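Local structure of uncharacterized protein (Parabacteroides merdae, 4R7F) at residues Cys134-Glu139 with Ser375-Tyr380. The protein is of unknown function, but is built from three immunoglobulin-like beta-sandwich domains and begins with a domain apparently related to the plug protein of the type 9 secretion system. Residues are numbered along the deposited sequence; the frame is centred on the assembly and turned at random.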
ATOM      1  N   CYS A 134      12.750   9.247 -19.027  1.00 30.43           N
ATOM      2  CA  CYS A 134      11.578  10.113 -18.960  1.00 30.16           C
ATOM      3  C   CYS A 134      10.978  10.121 -17.547  1.00 34.71           C
ATOM      4  O   CYS A 134      10.839   9.064 -16.928  1.00 33.56           O
ATOM      5  CB  CYS A 134      10.509   9.602 -19.932  1.00 29.80           C
ATOM      6  SG  CYS A 134      10.796   9.958 -21.662  1.00 33.53           S
ATOM      7  N   PHE A 135      10.604  11.312 -17.071  1.00 32.60           N
ATOM      8  CA  PHE A 135       9.982  11.504 -15.769  1.00 28.47           C
ATOM      9  C   PHE A 135       9.128  12.759 -15.838  1.00 30.46           C
ATOM     10  O   PHE A 135       9.217  13.554 -16.791  1.00 29.76           O
ATOM     11  CB  PHE A 135      11.025  11.627 -14.643  1.00 32.03           C
ATOM     12  CG  PHE A 135      11.924  12.823 -14.771  1.00 28.57           C
ATOM     13  CD1 PHE A 135      13.106  12.744 -15.492  1.00 37.76           C
ATOM     14  CD2 PHE A 135      11.576  14.042 -14.194  1.00 36.37           C
ATOM     15  CE1 PHE A 135      13.922  13.859 -15.637  1.00 42.55           C
ATOM     16  CE2 PHE A 135      12.375  15.167 -14.342  1.00 41.89           C
ATOM     17  CZ  PHE A 135      13.553  15.071 -15.062  1.00 45.37           C
ATOM     18  N   SER A 136       8.285  12.935 -14.840  1.00 28.99           N
ATOM     19  CA  SER A 136       7.419  14.090 -14.833  1.00 33.74           C
ATOM     20  C   SER A 136       7.620  14.922 -13.567  1.00 31.14           C
ATOM     21  O   SER A 136       8.008  14.408 -12.509  1.00 30.95           O
ATOM     22  CB  SER A 136       5.966  13.646 -14.926  1.00 32.10           C
ATOM     23  OG  SER A 136       5.682  12.972 -16.148  1.00 25.89           O
ATOM     24  N   VAL A 137       7.309  16.198 -13.696  1.00 26.60           N
ATOM     25  CA  VAL A 137       7.414  17.144 -12.616  1.00 32.04           C
ATOM     26  C   VAL A 137       6.057  17.772 -12.394  1.00 32.75           C
ATOM     27  O   VAL A 137       5.502  18.405 -13.320  1.00 26.71           O
ATOM     28  CB  VAL A 137       8.405  18.235 -12.981  1.00 40.19           C
ATOM     29  CG1 VAL A 137       8.375  19.344 -11.946  1.00 40.51           C
ATOM     30  CG2 VAL A 137       9.803  17.637 -13.116  1.00 37.80           C
ATOM     31  N   VAL A 138       5.507  17.564 -11.184  1.00 33.45           N
ATOM     32  CA  VAL A 138       4.147  18.016 -10.840  1.00 26.87           C
ATOM     33  C   VAL A 138       4.161  19.282  -9.947  1.00 29.91           C
ATOM     34  O   VAL A 138       5.022  19.426  -9.087  1.00 30.65           O
ATOM     35  CB  VAL A 138       3.293  16.867 -10.227  1.00 32.44           C
ATOM     36  CG1 VAL A 138       3.919  16.228  -8.990  1.00 27.92           C
ATOM     37  CG2 VAL A 138       1.887  17.333  -9.909  1.00 32.93           C
ATOM     38  N   GLU A 139       3.257  20.215 -10.245  1.00 31.68           N
ATOM     39  CA  GLU A 139       2.881  21.321  -9.344  1.00 33.14           C
ATOM     40  C   GLU A 139       1.512  20.978  -8.813  1.00 34.86           C
ATOM     41  O   GLU A 139       0.510  21.203  -9.464  1.00 37.12           O
ATOM     42  CB  GLU A 139       2.889  22.690 -10.050  1.00 35.95           C
ATOM     43  CG  GLU A 139       2.166  22.733 -11.392  1.00 53.58           C
ATOM     44  CD  GLU A 139       2.266  24.068 -12.114  1.00 45.78           C
ATOM     45  OE1 GLU A 139       1.987  25.094 -11.470  1.00 44.28           O
ATOM     46  OE2 GLU A 139       2.584  24.075 -13.332  1.00 40.20           O
ATOM     47  N   SER A 375      -1.544   4.934 -12.350  1.00 26.82           N
ATOM     48  CA  SER A 375      -1.128   6.314 -12.142  1.00 30.04           C
ATOM     49  C   SER A 375      -1.977   7.235 -13.047  1.00 23.68           C
ATOM     50  O   SER A 375      -2.104   6.996 -14.241  1.00 23.83           O
ATOM     51  CB  SER A 375       0.355   6.472 -12.444  1.00 28.72           C
ATOM     52  OG  SER A 375       1.181   5.534 -11.767  1.00 31.35           O
ATOM     53  N   ILE A 376      -2.551   8.264 -12.446  1.00 22.73           N
ATOM     54  CA  ILE A 376      -3.457   9.215 -13.079  1.00 22.68           C
ATOM     55  C   ILE A 376      -2.736  10.549 -13.107  1.00 24.17           C
ATOM     56  O   ILE A 376      -2.366  11.081 -12.067  1.00 25.11           O
ATOM     57  CB  ILE A 376      -4.732   9.347 -12.271  1.00 23.84           C
ATOM     58  CG1 ILE A 376      -5.391   7.970 -12.155  1.00 26.13           C
ATOM     59  CG2 ILE A 376      -5.702  10.343 -12.910  1.00 25.80           C
ATOM     60  CD1 ILE A 376      -6.387   7.903 -11.034  1.00 28.98           C
ATOM     61  N   TYR A 377      -2.455  11.015 -14.315  1.00 24.41           N
ATOM     62  CA  TYR A 377      -1.734  12.250 -14.566  1.00 22.66           C
ATOM     63  C   TYR A 377      -2.726  13.237 -15.146  1.00 24.71           C
ATOM     64  O   TYR A 377      -3.377  12.939 -16.151  1.00 27.05           O
ATOM     65  CB  TYR A 377      -0.645  12.030 -15.632  1.00 28.54           C
ATOM     66  CG  TYR A 377       0.566  11.226 -15.192  1.00 24.60           C
ATOM     67  CD1 TYR A 377       0.496   9.862 -14.994  1.00 32.00           C
ATOM     68  CD2 TYR A 377       1.766  11.840 -14.989  1.00 25.95           C
ATOM     69  CE1 TYR A 377       1.616   9.129 -14.593  1.00 30.86           C
ATOM     70  CE2 TYR A 377       2.880  11.136 -14.611  1.00 29.98           C
ATOM     71  CZ  TYR A 377       2.803   9.778 -14.417  1.00 31.77           C
ATOM     72  OH  TYR A 377       3.936   9.105 -14.035  1.00 29.44           O
ATOM     73  N   VAL A 378      -2.790  14.414 -14.540  1.00 27.70           N
ATOM     74  CA  VAL A 378      -3.702  15.443 -14.925  1.00 29.64           C
ATOM     75  C   VAL A 378      -2.896  16.645 -15.422  1.00 29.34           C
ATOM     76  O   VAL A 378      -2.243  17.287 -14.643  1.00 30.34           O
ATOM     77  CB  VAL A 378      -4.561  15.867 -13.721  1.00 27.61           C
ATOM     78  CG1 VAL A 378      -5.477  17.020 -14.114  1.00 32.74           C
ATOM     79  CG2 VAL A 378      -5.371  14.690 -13.194  1.00 31.81           C
ATOM     80  N   TYR A 379      -2.985  16.928 -16.716  1.00 28.39           N
ATOM     81  CA  TYR A 379      -2.292  18.007 -17.373  1.00 28.23           C
ATOM     82  C   TYR A 379      -3.277  19.128 -17.697  1.00 31.11           C
ATOM     83  O   TYR A 379      -4.458  18.878 -17.955  1.00 27.14           O
ATOM     84  CB  TYR A 379      -1.681  17.514 -18.683  1.00 32.15           C
ATOM     85  CG  TYR A 379      -0.645  16.468 -18.500  1.00 26.47           C
ATOM     86  CD1 TYR A 379       0.677  16.801 -18.307  1.00 28.44           C
ATOM     87  CD2 TYR A 379      -0.984  15.142 -18.467  1.00 27.16           C
ATOM     88  CE1 TYR A 379       1.646  15.824 -18.143  1.00 30.02           C
ATOM     89  CE2 TYR A 379      -0.036  14.168 -18.266  1.00 25.02           C
ATOM     90  CZ  TYR A 379       1.276  14.503 -18.124  1.00 30.80           C
ATOM     91  OH  TYR A 379       2.216  13.501 -17.902  1.00 29.13           O
ATOM     92  N   TYR A 380      -2.792  20.368 -17.691  1.00 28.09           N
ATOM     93  CA  TYR A 380      -3.697  21.516 -17.762  1.00 31.66           C
ATOM     94  C   TYR A 380      -3.190  22.436 -18.815  1.00 31.94           C
ATOM     95  O   TYR A 380      -2.014  22.834 -18.762  1.00 34.78           O
ATOM     96  CB  TYR A 380      -3.721  22.274 -16.436  1.00 29.68           C
ATOM     97  CG  TYR A 380      -4.397  23.647 -16.441  1.00 29.07           C
ATOM     98  CD1 TYR A 380      -5.735  23.780 -16.793  1.00 37.64           C
ATOM     99  CD2 TYR A 380      -3.746  24.781 -15.958  1.00 28.65           C
ATOM    100  CE1 TYR A 380      -6.393  25.011 -16.726  1.00 37.82           C
ATOM    101  CE2 TYR A 380      -4.391  26.034 -15.896  1.00 28.72           C
ATOM    102  CZ  TYR A 380      -5.716  26.138 -16.294  1.00 34.16           C
ATOM    103  OH  TYR A 380      -6.408  27.331 -16.267  1.00 35.12           O
TER
HETATM  104  O   HOH W   1       6.300  10.301 -15.753  1.00 41.72           O
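Ser136 points from strand 129-138 at the phenol ends of Tyr377 and Tyr379, two residues apart on strand 373-380. Its CB comes first: it sits at the edge of the Tyr377 ring, in the ring plane, 4.0 Å from CE2 of Tyr377. One bond further out, OG of Ser136 lies obliquely to that ring, 3.7 Å from CE2 of Tyr377. The hydroxyl stands beside the backbone N (chi1 -63°), a rotation that also brings Ser136 OG to 3.9 Å from OH of Tyr379. That gap is too long for a direct bond, and the two hydroxyls are linked through a third group, since each hydrogen-bonds to OD1 of Asn115 on strand 114-122. A water also bonds to the serine: it donates to Ser136 OG at 2.8 Å and lies 3.2 Å from OH of Tyr377, a longer hydrogen bond, bridging the strands where their side chains do not bond directly. The strands belong to different sheets. Strand 129-138 is part of the mixed sheet of the N-terminal domain, assigned by sequence to the type 9 secretion system plug protein family, of the E-set clan, and Ser136 makes backbone hydrogen bonds there with Pro29 and Ile31; strand 373-380 is the middle strand of a three-stranded antiparallel sheet between 181-187 and 389-397. The two sheets meet here through side chains, burying 76 Å² in all. Each tyrosine has CG beside its backbone N (chi1 -72° in Tyr377), and it is the far end of the ring that approaches strand 129-138. Leu390 of strand 389-397 touches both Ser136 and Tyr379, while Tyr186 meets the Tyr377 ring with its plane at about 90°.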